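Local structure of bacterial bifunctional deaminase-reductase C-terminal domain-containing protein (Corynebacterium diphtheriae, 2P4G) at residues A[55-67]-A[246-258]. The protein probably acts as an NADP-dependent 5-amino-6-(5-phosphoribosylamino)uracil reductase of riboflavin biosynthesis. Residues are numbered along the deposited sequence; the frame is centred on the assembly and turned at random.
Sequences GPMGDQTDADLLI and LSSSPNGLIFSRY. With EDO (1,2-ethanediol), chain J.
Ser249 meets Asp59 where a β-hairpin turn reaches the start of a helix, and the pair shows how one N-cap carboxylate can serve two elements. Ser249 OG donates to Asp59 OD2 (2.6 Å) on the syn side, tilted out of the carboxylate plane, and accepts from Leu253 N, so the hydroxyl ties the type I turn 249-252 to the helix. The other oxygen, Asp59 OD1, caps the helix by taking the N-H of Asp62 almost straight (3.0 Å, 176°). Asp59 reaches both partners because its CG sits between its N and carbonyl carbon (chi1 65°). Asn251 lies beside the same carboxylate, and Leu253 CD2 rests against Met57 O (3.5 Å) and near Asp59 OD1.

Phe255 then packs against the start of helix 60-72. Thr61 CG2 approaches Phe255 CE2 obliquely (3.4 Å). Leu65 CD2 comes to Phe255 CD1 (3.8 Å), also obliquely, and Asp62 CB lies in the ring plane at the edge. The Asp62 carboxylate, nearly coplanar with the ring (14°), brings OD1 to 3.6 Å from Phe255 CE1; that oxygen is hydrogen-bonded to Thr215, while Asp62 OD2 accepts a hydrogen bond from ethanediol O1.

Ile254 and Tyr258 pack on Tyr258 and Ile254 of the second subunit. In this dihydrofolate-reductase-like RibD domain, the contact joins the last hairpin to helix 60-72, which packs on the sheet over strand 254-260, between antiparallel neighbours 211-217 and 237-248.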
loop_
_atom_site.group_PDB
_atom_site.type_symbol
_atom_site.label_atom_id
_atom_site.label_comp_id
_atom_site.label_asym_id
_atom_site.label_seq_id
_atom_site.Cartn_x
_atom_site.Cartn_y
_atom_site.Cartn_z
ATOM N N GLY A 55 2.005 -1.388 -15.776
ATOM C CA GLY A 55 3.010 -0.613 -16.548
ATOM C C GLY A 55 2.987 0.897 -16.347
ATOM O O GLY A 55 3.989 1.487 -15.953
ATOM N N PRO A 56 1.834 1.529 -16.612
ATOM C CA PRO A 56 1.589 2.977 -16.413
ATOM C C PRO A 56 1.984 3.575 -15.062
ATOM O O PRO A 56 2.257 4.780 -14.976
ATOM C CB PRO A 56 0.069 3.101 -16.621
ATOM C CG PRO A 56 -0.229 2.030 -17.641
ATOM C CD PRO A 56 0.669 0.859 -17.226
HETATM N N MSE A 57 1.973 2.765 -14.010
HETATM C CA MSE A 57 2.431 3.223 -12.714
HETATM C C MSE A 57 3.950 3.303 -12.636
HETATM O O MSE A 57 4.481 4.104 -11.887
HETATM C CB MSE A 57 1.875 2.341 -11.608
HETATM C CG MSE A 57 0.468 2.722 -11.256
HETATM SE SE MSE A 57 -0.069 1.975 -9.595
HETATM C CE MSE A 57 -0.181 0.104 -10.291
ATOM N N GLY A 58 4.639 2.487 -13.422
ATOM C CA GLY A 58 6.088 2.420 -13.369
ATOM C C GLY A 58 6.709 3.568 -14.112
ATOM O O GLY A 58 6.059 4.201 -14.941
ATOM N N ASP A 59 7.965 3.850 -13.788
ATOM C CA ASP A 59 8.775 4.788 -14.561
ATOM C C ASP A 59 9.980 4.009 -15.084
ATOM O O ASP A 59 9.990 2.776 -15.032
ATOM C CB ASP A 59 9.166 6.031 -13.736
ATOM C CG ASP A 59 10.083 5.710 -12.557
ATOM O OD1 ASP A 59 10.398 4.530 -12.321
ATOM O OD2 ASP A 59 10.478 6.655 -11.851
ATOM N N GLN A 60 10.981 4.714 -15.597
ATOM C CA GLN A 60 12.134 4.063 -16.188
ATOM C C GLN A 60 12.980 3.368 -15.148
ATOM O O GLN A 60 13.495 2.304 -15.400
ATOM C CB GLN A 60 13.005 5.065 -16.959
ATOM C CG GLN A 60 14.036 4.369 -17.853
ATOM C CD GLN A 60 13.405 3.318 -18.763
ATOM O OE1 GLN A 60 12.540 3.639 -19.578
ATOM N NE2 GLN A 60 13.824 2.054 -18.616
ATOM N N THR A 61 13.129 3.976 -13.983
ATOM C CA THR A 61 13.917 3.367 -12.903
ATOM C C THR A 61 13.336 1.995 -12.578
ATOM O O THR A 61 14.040 0.999 -12.608
ATOM C CB THR A 61 13.984 4.285 -11.677
ATOM O OG1 THR A 61 14.555 5.553 -12.063
ATOM C CG2 THR A 61 14.828 3.665 -10.602
ATOM N N ASP A 62 12.027 1.959 -12.351
ATOM C CA ASP A 62 11.296 0.730 -12.080
ATOM C C ASP A 62 11.438 -0.317 -13.187
ATOM O O ASP A 62 11.614 -1.501 -12.888
ATOM C CB ASP A 62 9.811 1.048 -11.868
ATOM C CG ASP A 62 9.024 -0.145 -11.413
ATOM O OD1 ASP A 62 9.233 -0.620 -10.278
ATOM O OD2 ASP A 62 8.213 -0.637 -12.196
ATOM N N ALA A 63 11.345 0.106 -14.452
ATOM C CA ALA A 63 11.517 -0.829 -15.590
ATOM C C ALA A 63 12.941 -1.385 -15.611
ATOM O O ALA A 63 13.152 -2.569 -15.846
ATOM C CB ALA A 63 11.183 -0.141 -16.968
ATOM N N ASP A 64 13.909 -0.515 -15.375
ATOM C CA ASP A 64 15.294 -0.931 -15.189
ATOM C C ASP A 64 15.489 -1.937 -14.065
ATOM O O ASP A 64 16.254 -2.878 -14.183
ATOM C CB ASP A 64 16.149 0.276 -14.860
ATOM C CG ASP A 64 16.263 1.242 -16.002
ATOM O OD1 ASP A 64 15.693 0.960 -17.091
ATOM O OD2 ASP A 64 16.932 2.288 -15.804
ATOM N N LEU A 65 14.825 -1.717 -12.951
ATOM C CA LEU A 65 14.928 -2.634 -11.819
ATOM C C LEU A 65 14.346 -4.008 -12.165
ATOM O O LEU A 65 14.896 -5.035 -11.785
ATOM C CB LEU A 65 14.207 -2.042 -10.594
ATOM C CG LEU A 65 14.299 -2.835 -9.299
ATOM C CD1 LEU A 65 15.739 -2.907 -8.892
ATOM C CD2 LEU A 65 13.414 -2.186 -8.206
ATOM N N LEU A 66 13.235 -4.040 -12.876
ATOM C CA LEU A 66 12.738 -5.328 -13.330
ATOM C C LEU A 66 13.812 -6.043 -14.138
ATOM O O LEU A 66 14.062 -7.219 -13.919
ATOM C CB LEU A 66 11.477 -5.193 -14.183
ATOM C CG LEU A 66 10.191 -5.828 -13.678
ATOM C CD1 LEU A 66 9.135 -5.736 -14.800
ATOM C CD2 LEU A 66 10.401 -7.284 -13.236
ATOM N N ILE A 67 14.438 -5.327 -15.075
ATOM C CA ILE A 67 15.476 -5.918 -15.925
ATOM C C ILE A 67 16.663 -6.385 -15.087
ATOM O O ILE A 67 17.205 -7.465 -15.322
ATOM C CB ILE A 67 15.952 -4.938 -17.018
ATOM C CG1 ILE A 67 14.826 -4.667 -18.015
ATOM C CG2 ILE A 67 17.156 -5.491 -17.773
ATOM C CD1 ILE A 67 14.186 -5.872 -18.505
ATOM N N LEU A 246 15.903 0.883 0.926
ATOM C CA LEU A 246 14.894 1.871 0.609
ATOM C C LEU A 246 15.484 2.959 -0.275
ATOM O O LEU A 246 16.535 3.503 0.028
ATOM C CB LEU A 246 14.369 2.509 1.880
ATOM C CG LEU A 246 13.306 3.588 1.718
ATOM C CD1 LEU A 246 12.060 2.977 1.085
ATOM C CD2 LEU A 246 13.028 4.208 3.087
ATOM N N SER A 247 14.758 3.306 -1.325
ATOM C CA SER A 247 15.201 4.281 -2.293
ATOM C C SER A 247 13.982 4.890 -3.014
ATOM O O SER A 247 12.867 4.386 -2.886
ATOM C CB SER A 247 16.137 3.574 -3.281
ATOM O OG SER A 247 16.375 4.364 -4.410
ATOM N N SER A 248 14.202 5.978 -3.753
ATOM C CA SER A 248 13.168 6.551 -4.624
ATOM C C SER A 248 13.718 7.026 -5.975
ATOM O O SER A 248 14.901 7.328 -6.092
ATOM C CB SER A 248 12.457 7.712 -3.912
ATOM O OG SER A 248 13.271 8.873 -3.840
ATOM N N SER A 249 12.852 7.073 -6.988
ATOM C CA SER A 249 13.181 7.645 -8.304
ATOM C C SER A 249 12.887 9.143 -8.338
ATOM O O SER A 249 12.237 9.665 -7.429
ATOM C CB SER A 249 12.382 6.946 -9.408
ATOM O OG SER A 249 11.009 7.251 -9.346
ATOM N N PRO A 250 13.349 9.849 -9.389
ATOM C CA PRO A 250 13.037 11.283 -9.476
ATOM C C PRO A 250 11.560 11.570 -9.732
ATOM O O PRO A 250 11.115 12.689 -9.513
ATOM C CB PRO A 250 13.899 11.778 -10.648
ATOM C CG PRO A 250 14.822 10.643 -10.988
ATOM C CD PRO A 250 14.168 9.401 -10.531
ATOM N N ASN A 251 10.823 10.564 -10.197
ATOM C CA ASN A 251 9.370 10.643 -10.317
ATOM C C ASN A 251 8.614 10.300 -9.026
ATOM O O ASN A 251 7.390 10.261 -9.028
ATOM C CB ASN A 251 8.911 9.733 -11.440
ATOM C CG ASN A 251 9.503 10.131 -12.776
ATOM O OD1 ASN A 251 10.214 9.357 -13.404
ATOM N ND2 ASN A 251 9.226 11.353 -13.207
ATOM N N GLY A 252 9.333 10.032 -7.942
ATOM C CA GLY A 252 8.722 9.856 -6.635
ATOM C C GLY A 252 8.226 8.453 -6.363
ATOM O O GLY A 252 7.455 8.239 -5.423
ATOM N N LEU A 253 8.673 7.488 -7.162
ATOM C CA LEU A 253 8.370 6.099 -6.886
ATOM C C LEU A 253 9.308 5.619 -5.797
ATOM O O LEU A 253 10.488 5.973 -5.800
ATOM C CB LEU A 253 8.533 5.221 -8.131
ATOM C CG LEU A 253 7.401 5.227 -9.189
ATOM C CD1 LEU A 253 7.357 6.554 -9.916
ATOM C CD2 LEU A 253 7.580 4.041 -10.164
ATOM N N ILE A 254 8.782 4.842 -4.852
ATOM C CA ILE A 254 9.600 4.325 -3.739
ATOM C C ILE A 254 9.946 2.909 -4.134
ATOM O O ILE A 254 9.100 2.171 -4.653
ATOM C CB ILE A 254 8.879 4.316 -2.371
ATOM C CG1 ILE A 254 8.381 5.709 -1.997
ATOM C CG2 ILE A 254 9.802 3.791 -1.240
ATOM C CD1 ILE A 254 7.440 5.683 -0.763
ATOM N N PHE A 255 11.210 2.558 -3.933
ATOM C CA PHE A 255 11.656 1.220 -4.153
ATOM C C PHE A 255 12.092 0.697 -2.809
ATOM O O PHE A 255 12.858 1.354 -2.105
ATOM C CB PHE A 255 12.814 1.183 -5.140
ATOM C CG PHE A 255 12.492 1.807 -6.449
ATOM C CD1 PHE A 255 11.724 1.126 -7.382
ATOM C CD2 PHE A 255 12.928 3.072 -6.752
ATOM C CE1 PHE A 255 11.420 1.690 -8.571
ATOM C CE2 PHE A 255 12.626 3.638 -7.963
ATOM C CZ PHE A 255 11.872 2.950 -8.876
ATOM N N SER A 256 11.609 -0.498 -2.479
ATOM C CA SER A 256 11.838 -1.112 -1.183
ATOM C C SER A 256 12.178 -2.581 -1.405
ATOM O O SER A 256 11.603 -3.223 -2.261
ATOM C CB SER A 256 10.587 -0.995 -0.307
ATOM O OG SER A 256 9.531 -1.769 -0.846
ATOM N N ARG A 257 13.146 -3.080 -0.649
ATOM C CA ARG A 257 13.458 -4.474 -0.615
ATOM C C ARG A 257 13.256 -4.932 0.813
ATOM O O ARG A 257 13.864 -4.357 1.754
ATOM C CB ARG A 257 14.907 -4.713 -1.003
ATOM C CG ARG A 257 15.197 -6.185 -1.251
ATOM C CD ARG A 257 16.632 -6.415 -1.638
ATOM N NE ARG A 257 17.496 -6.275 -0.493
ATOM C CZ ARG A 257 18.822 -6.257 -0.556
ATOM N NH1 ARG A 257 19.443 -6.362 -1.714
ATOM N NH2 ARG A 257 19.519 -6.141 0.563
ATOM N N TYR A 258 12.421 -5.963 0.966
ATOM C CA TYR A 258 12.149 -6.603 2.255
ATOM C C TYR A 258 12.540 -8.065 2.260
ATOM O O TYR A 258 12.406 -8.760 1.252
ATOM C CB TYR A 258 10.661 -6.601 2.542
ATOM C CG TYR A 258 10.011 -5.253 2.689
ATOM C CD1 TYR A 258 9.954 -4.613 3.941
ATOM C CD2 TYR A 258 9.392 -4.633 1.595
ATOM C CE1 TYR A 258 9.308 -3.378 4.099
ATOM C CE2 TYR A 258 8.751 -3.387 1.737
ATOM C CZ TYR A 258 8.704 -2.780 2.992
ATOM O OH TYR A 258 8.078 -1.573 3.124
HETATM C C1 EDO J . 6.418 -4.215 -11.765
HETATM O O1 EDO J . 7.480 -3.569 -11.070
HETATM C C2 EDO J . 6.489 -5.685 -11.356
HETATM O O2 EDO J . 5.303 -6.465 -11.671
#